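Local coordinates for N-acetylglucosamine-6-phosphate deacetylase (Thermotoga maritima, PDB 1O12), which probably removes the acetyl group from N-acetylglucosamine 6-phosphate by metal-dependent hydrolysis, as other enzymes of the NagA family do, at residues 190-195 against 219-224; 73-78 against 107-112. All coordinates share one frame; numbering follows the deposited sequence.

Contact 1: residues 190-195 against 219-224; sequences IATFEE and HREIGI
Phe193 lies alongside Ile222, the two side chains running in the same direction, and its ring carbon CD1 comes within 3.5 Å of CD1 of the isoleucine, which approaches the ring obliquely. With CG anti to its backbone N, the phenylalanine extends along this neighbour, while Ala227 and Leu230 of helix 223-230 and Glu248 of the second subunit also pack against it. The polar heart of the contact is Glu221. Its side chain bends at chi2 (50°), bringing the carboxylate to the start of helix 193-200, where OE2 accepts from Phe193 N at 2.8 Å along a fairly straight line (160°). The donor stands above the carboxylate plane, 36° out of it. The same oxygen uses its anti lone pair to accept from Gly223 N at 2.9 Å. Phe193 N belongs to the first turn of helix 193-200 and Gly223 N to the turn leading into helix 223-230, so the positive ends of the helices may favour the carboxylate's charge. OE1, meanwhile, rests 3.4 Å from CB of Thr192, whose side chain stands roughly perpendicular to the glutamate's. Thr192 and Glu195 form a capping box: Thr192 N donates to Glu195 OE1, and Glu195 N returns a bond to Thr192 OG1. Within the TIM-barrel architecture of the amidohydrolases, the helix thus capped follows the strand and loop that bring His188 to the iron site. Gly223, lacking a side chain, lets its CA close to 3.5 Å from Phe193 N, where the two backbones come nearest. Beyond the glycine, CG1 of Ile224 lies 4.1 Å from CB of Ala191, with Leu214 and Ser189 also touching this isoleucine.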
loop_
_atom_site.group_PDB
_atom_site.type_symbol
_atom_site.label_atom_id
_atom_site.label_comp_id
_atom_site.label_asym_id
_atom_site.label_seq_id
_atom_site.Cartn_x
_atom_site.Cartn_y
_atom_site.Cartn_z
ATOM N N ILE A 190 6.876 -14.555 -9.795
ATOM C CA ILE A 190 7.866 -13.516 -9.480
ATOM C C ILE A 190 7.754 -12.427 -10.525
ATOM O O ILE A 190 8.565 -11.527 -10.573
ATOM C CB ILE A 190 9.338 -14.019 -9.454
ATOM C CG1 ILE A 190 9.658 -14.802 -10.722
ATOM C CG2 ILE A 190 9.598 -14.804 -8.193
ATOM C CD1 ILE A 190 11.000 -15.539 -10.605
ATOM N N ALA A 191 6.734 -12.516 -11.360
ATOM C CA ALA A 191 6.523 -11.534 -12.403
ATOM C C ALA A 191 6.620 -10.078 -11.924
ATOM O O ALA A 191 6.232 -9.718 -10.799
ATOM C CB ALA A 191 5.170 -11.769 -13.063
ATOM N N THR A 192 7.119 -9.240 -12.818
ATOM C CA THR A 192 7.274 -7.833 -12.547
ATOM C C THR A 192 5.929 -7.173 -12.774
ATOM O O THR A 192 4.971 -7.812 -13.172
ATOM C CB THR A 192 8.280 -7.212 -13.527
ATOM O OG1 THR A 192 7.809 -7.417 -14.866
ATOM C CG2 THR A 192 9.654 -7.870 -13.382
ATOM N N PHE A 193 5.877 -5.874 -12.526
ATOM C CA PHE A 193 4.676 -5.098 -12.731
ATOM C C PHE A 193 4.256 -5.111 -14.195
ATOM O O PHE A 193 3.060 -5.226 -14.498
ATOM C CB PHE A 193 4.914 -3.661 -12.300
ATOM C CG PHE A 193 3.771 -2.743 -12.600
ATOM C CD1 PHE A 193 2.645 -2.726 -11.786
ATOM C CD2 PHE A 193 3.824 -1.889 -13.694
ATOM C CE1 PHE A 193 1.596 -1.883 -12.050
ATOM C CE2 PHE A 193 2.765 -1.029 -13.972
ATOM C CZ PHE A 193 1.649 -1.028 -13.144
ATOM N N GLU A 194 5.222 -5.005 -15.107
ATOM C CA GLU A 194 4.888 -4.983 -16.535
ATOM C C GLU A 194 4.429 -6.334 -17.070
ATOM O O GLU A 194 3.606 -6.384 -17.990
ATOM C CB GLU A 194 6.076 -4.475 -17.385
ATOM C CG GLU A 194 6.468 -2.987 -17.157
ATOM C CD GLU A 194 5.333 -1.979 -17.456
ATOM O OE1 GLU A 194 5.464 -0.805 -17.017
ATOM O OE2 GLU A 194 4.324 -2.344 -18.127
ATOM N N GLU A 195 4.967 -7.417 -16.510
ATOM C CA GLU A 195 4.575 -8.739 -16.968
ATOM C C GLU A 195 3.158 -9.043 -16.525
ATOM O O GLU A 195 2.384 -9.665 -17.249
ATOM C CB GLU A 195 5.538 -9.799 -16.461
ATOM C CG GLU A 195 6.896 -9.695 -17.105
ATOM C CD GLU A 195 7.914 -10.620 -16.467
ATOM O OE1 GLU A 195 8.024 -10.642 -15.215
ATOM O OE2 GLU A 195 8.614 -11.319 -17.236
ATOM N N HIS A 219 10.902 -0.510 -3.974
ATOM C CA HIS A 219 10.919 0.917 -4.310
ATOM C C HIS A 219 10.790 1.291 -5.799
ATOM O O HIS A 219 10.235 2.337 -6.125
ATOM C CB HIS A 219 12.177 1.572 -3.708
ATOM C CG HIS A 219 13.435 1.281 -4.464
ATOM N ND1 HIS A 219 13.948 2.139 -5.416
ATOM C CD2 HIS A 219 14.264 0.213 -4.438
ATOM C CE1 HIS A 219 15.038 1.612 -5.946
ATOM N NE2 HIS A 219 15.252 0.442 -5.371
ATOM N N ARG A 220 11.281 0.448 -6.702
ATOM C CA ARG A 220 11.179 0.737 -8.140
ATOM C C ARG A 220 10.384 -0.347 -8.906
ATOM O O ARG A 220 9.610 -0.052 -9.821
ATOM C CB ARG A 220 12.584 0.883 -8.728
ATOM C CG ARG A 220 12.639 1.675 -10.012
ATOM C CD ARG A 220 14.085 1.986 -10.326
ATOM N NE ARG A 220 14.248 2.784 -11.535
ATOM C CZ ARG A 220 15.401 2.873 -12.188
ATOM N NH1 ARG A 220 16.457 2.205 -11.721
ATOM N NH2 ARG A 220 15.496 3.610 -13.298
ATOM N N GLU A 221 10.603 -1.605 -8.553
ATOM C CA GLU A 221 9.863 -2.699 -9.170
ATOM C C GLU A 221 8.790 -3.073 -8.145
ATOM O O GLU A 221 9.080 -3.772 -7.155
ATOM C CB GLU A 221 10.773 -3.902 -9.437
ATOM C CG GLU A 221 10.030 -5.098 -9.997
ATOM C CD GLU A 221 9.163 -4.729 -11.176
ATOM O OE1 GLU A 221 9.726 -4.429 -12.256
ATOM O OE2 GLU A 221 7.919 -4.723 -11.018
ATOM N N ILE A 222 7.566 -2.600 -8.374
ATOM C CA ILE A 222 6.494 -2.869 -7.437
ATOM C C ILE A 222 5.921 -4.268 -7.596
ATOM O O ILE A 222 5.265 -4.790 -6.676
ATOM C CB ILE A 222 5.381 -1.774 -7.516
ATOM C CG1 ILE A 222 4.680 -1.796 -8.864
ATOM C CG2 ILE A 222 6.007 -0.396 -7.289
ATOM C CD1 ILE A 222 3.483 -0.873 -8.897
ATOM N N GLY A 223 6.207 -4.882 -8.745
ATOM C CA GLY A 223 5.762 -6.243 -9.023
ATOM C C GLY A 223 4.261 -6.505 -8.952
ATOM O O GLY A 223 3.427 -5.574 -8.960
ATOM N N ILE A 224 3.911 -7.789 -8.895
ATOM C CA ILE A 224 2.504 -8.185 -8.817
ATOM C C ILE A 224 1.867 -7.635 -7.549
ATOM O O ILE A 224 0.708 -7.246 -7.548
ATOM C CB ILE A 224 2.318 -9.745 -8.807
ATOM C CG1 ILE A 224 2.650 -10.344 -10.167
ATOM C CG2 ILE A 224 0.861 -10.088 -8.470
ATOM C CD1 ILE A 224 1.870 -11.626 -10.457
#

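Contact 2: residues 73-78 against 107-112; sequences CDFSEM and RKARDY
Cys73, just ahead of helix 75-83, meets the aliphatic part of Lys108, its SG lying 3.6 Å from CD of the lysine; the helix-to-helix contact itself starts at Phe75, on the outside of the amidohydrolase TIM barrel, between the first turn of helix 75-83 and the later part of helix 99-115. The lysine chain runs extended beyond CG past the sulfur, and its NZ forms a salt bridge with Glu104, one turn earlier in the same helix. Asp74 holds the N-cap position without a capping bond, its OD2 bonding Asp69 N instead. Phe75 then carries the apolar part of the interface. Its CG is anti to the carbonyl carbon (chi1 -52°), which sends the ring into the angle between Ala109 and Tyr112. CE1 approaches CA of Ala109 at 3.4 Å, and CZ lies 3.7 Å from the methyl group of that alanine. On the barrel side, Ala92 and Leu121, on strands 87-93 and 121-127, also touch the phenylalanine, so the side chain joins helix to helix and both to the barrel wall. Phe75 and Tyr112 run antiparallel past one another. Their ring planes are inclined at 56° and their centroids stand 5.5 Å apart, an oblique pairing. The more specific contact is a CH-pi interaction: CB of Phe75 sits 3.6 Å from the centroid of the Tyr112 ring, only 2° off the ring normal. Ser76 follows at the phenol end of the tyrosine, where Tyr112 OH, hydrogen-bonded to OE2 of Glu79, lies 3.3 Å from CA of Ser76.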
loop_
_atom_site.group_PDB
_atom_site.type_symbol
_atom_site.label_atom_id
_atom_site.label_comp_id
_atom_site.label_asym_id
_atom_site.label_seq_id
_atom_site.Cartn_x
_atom_site.Cartn_y
_atom_site.Cartn_z
ATOM N N CYS A 73 -11.588 -36.340 -4.430
ATOM C CA CYS A 73 -12.901 -35.950 -4.908
ATOM C C CYS A 73 -14.023 -36.199 -3.949
ATOM O O CYS A 73 -15.083 -36.682 -4.342
ATOM C CB CYS A 73 -13.207 -36.646 -6.219
ATOM S SG CYS A 73 -11.926 -36.425 -7.483
ATOM N N ASP A 74 -13.796 -35.853 -2.686
ATOM C CA ASP A 74 -14.812 -36.024 -1.661
ATOM C C ASP A 74 -15.727 -34.805 -1.665
ATOM O O ASP A 74 -15.863 -34.116 -0.665
ATOM C CB ASP A 74 -14.146 -36.169 -0.292
ATOM C CG ASP A 74 -13.059 -37.221 -0.291
ATOM O OD1 ASP A 74 -13.391 -38.404 -0.523
ATOM O OD2 ASP A 74 -11.875 -36.875 -0.062
ATOM N N PHE A 75 -16.354 -34.544 -2.800
ATOM C CA PHE A 75 -17.250 -33.405 -2.942
ATOM C C PHE A 75 -18.425 -33.457 -1.973
ATOM O O PHE A 75 -18.734 -32.465 -1.307
ATOM C CB PHE A 75 -17.759 -33.329 -4.384
ATOM C CG PHE A 75 -16.661 -33.356 -5.404
ATOM C CD1 PHE A 75 -16.687 -34.280 -6.448
ATOM C CD2 PHE A 75 -15.577 -32.484 -5.298
ATOM C CE1 PHE A 75 -15.651 -34.343 -7.375
ATOM C CE2 PHE A 75 -14.521 -32.533 -6.217
ATOM C CZ PHE A 75 -14.555 -33.467 -7.263
ATOM N N SER A 76 -19.080 -34.606 -1.887
ATOM C CA SER A 76 -20.219 -34.755 -0.998
ATOM C C SER A 76 -19.870 -34.425 0.436
ATOM O O SER A 76 -20.664 -33.801 1.142
ATOM C CB SER A 76 -20.750 -36.177 -1.043
ATOM O OG SER A 76 -21.958 -36.237 -0.308
ATOM N N GLU A 77 -18.693 -34.854 0.882
ATOM C CA GLU A 77 -18.303 -34.564 2.258
ATOM C C GLU A 77 -18.037 -33.081 2.419
ATOM O O GLU A 77 -18.551 -32.456 3.357
ATOM C CB GLU A 77 -17.063 -35.363 2.700
ATOM C CG GLU A 77 -17.311 -36.838 2.886
ATOM C CD GLU A 77 -17.391 -37.564 1.564
ATOM O OE1 GLU A 77 -17.800 -38.749 1.558
ATOM O OE2 GLU A 77 -17.033 -36.959 0.520
HETATM N N MSE A 78 -17.244 -32.517 1.510
HETATM C CA MSE A 78 -16.936 -31.096 1.574
HETATM C C MSE A 78 -18.213 -30.268 1.580
HETATM O O MSE A 78 -18.392 -29.408 2.454
HETATM C CB MSE A 78 -16.064 -30.700 0.391
HETATM C CG MSE A 78 -14.694 -31.335 0.441
HETATM SE SE MSE A 78 -13.497 -30.949 -1.065
HETATM C CE MSE A 78 -13.110 -29.068 -0.699
ATOM N N ARG A 107 -13.421 -34.707 -14.226
ATOM C CA ARG A 107 -14.425 -35.675 -14.640
ATOM C C ARG A 107 -15.396 -36.052 -13.524
ATOM O O ARG A 107 -16.607 -36.132 -13.751
ATOM C CB ARG A 107 -13.730 -36.927 -15.191
ATOM C CG ARG A 107 -14.637 -37.978 -15.796
ATOM C CD ARG A 107 -13.799 -39.090 -16.451
ATOM N NE ARG A 107 -12.889 -39.739 -15.498
ATOM C CZ ARG A 107 -11.550 -39.750 -15.596
ATOM N NH1 ARG A 107 -10.916 -39.145 -16.618
ATOM N NH2 ARG A 107 -10.837 -40.369 -14.651
ATOM N N LYS A 108 -14.877 -36.278 -12.323
ATOM C CA LYS A 108 -15.734 -36.633 -11.208
ATOM C C LYS A 108 -16.560 -35.454 -10.688
ATOM O O LYS A 108 -17.677 -35.630 -10.170
ATOM C CB LYS A 108 -14.906 -37.215 -10.086
ATOM C CG LYS A 108 -14.319 -38.589 -10.383
ATOM C CD LYS A 108 -13.686 -39.132 -9.091
ATOM C CE LYS A 108 -12.995 -40.470 -9.281
ATOM N NZ LYS A 108 -12.723 -41.111 -7.953
ATOM N N ALA A 109 -16.023 -34.248 -10.816
ATOM C CA ALA A 109 -16.764 -33.081 -10.369
ATOM C C ALA A 109 -17.922 -32.878 -11.364
ATOM O O ALA A 109 -19.056 -32.559 -10.963
ATOM C CB ALA A 109 -15.841 -31.844 -10.330
ATOM N N ARG A 110 -17.629 -33.073 -12.653
ATOM C CA ARG A 110 -18.629 -32.949 -13.711
ATOM C C ARG A 110 -19.769 -33.946 -13.465
ATOM O O ARG A 110 -20.938 -33.596 -13.610
ATOM C CB ARG A 110 -18.003 -33.231 -15.088
ATOM C CG ARG A 110 -18.949 -33.053 -16.326
ATOM C CD ARG A 110 -18.480 -33.950 -17.516
ATOM N NE ARG A 110 -18.502 -35.379 -17.159
ATOM C CZ ARG A 110 -17.871 -36.350 -17.817
ATOM N NH1 ARG A 110 -17.153 -36.082 -18.891
ATOM N NH2 ARG A 110 -17.925 -37.596 -17.374
ATOM N N ASP A 111 -19.428 -35.177 -13.086
ATOM C CA ASP A 111 -20.443 -36.189 -12.830
ATOM C C ASP A 111 -21.191 -35.855 -11.542
ATOM O O ASP A 111 -22.407 -36.105 -11.412
ATOM C CB ASP A 111 -19.827 -37.593 -12.682
ATOM C CG ASP A 111 -19.184 -38.111 -13.958
ATOM O OD1 ASP A 111 -19.518 -37.631 -15.068
ATOM O OD2 ASP A 111 -18.348 -39.028 -13.844
ATOM N N TYR A 112 -20.450 -35.319 -10.575
ATOM C CA TYR A 112 -21.038 -34.955 -9.308
ATOM C C TYR A 112 -22.033 -33.812 -9.499
ATOM O O TYR A 112 -23.058 -33.756 -8.830
ATOM C CB TYR A 112 -19.950 -34.530 -8.327
ATOM C CG TYR A 112 -20.508 -34.194 -6.966
ATOM C CD1 TYR A 112 -20.750 -35.197 -6.041
ATOM C CD2 TYR A 112 -20.847 -32.879 -6.626
ATOM C CE1 TYR A 112 -21.310 -34.921 -4.814
ATOM C CE2 TYR A 112 -21.410 -32.582 -5.396
ATOM C CZ TYR A 112 -21.642 -33.610 -4.481
ATOM O OH TYR A 112 -22.175 -33.357 -3.215
#

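Both contacts belong to the amidohydrolase barrel, on opposite sides of the chain's centre, with their own centres about 38 Å apart and their nearest atoms about 25 Å apart. Along the chain they come in series: contact 2 is complete before contact 1 opens. Contact 2 joins helices 75-83 and 99-115, with strands 87-93 and 121-127 behind them, away from the metal and substrate sites. Contact 1 brings together the beginnings of helices 193-200 and 223-230, closer to the metal: the side chain of Ile224 is about 13 Å from the iron, and Glu248 of the second subunit packs on Phe193 and Ile222. Contact 2 is apolar, with no hydrogen bond across it, whereas contact 1 mixes one such bond with apolar packing.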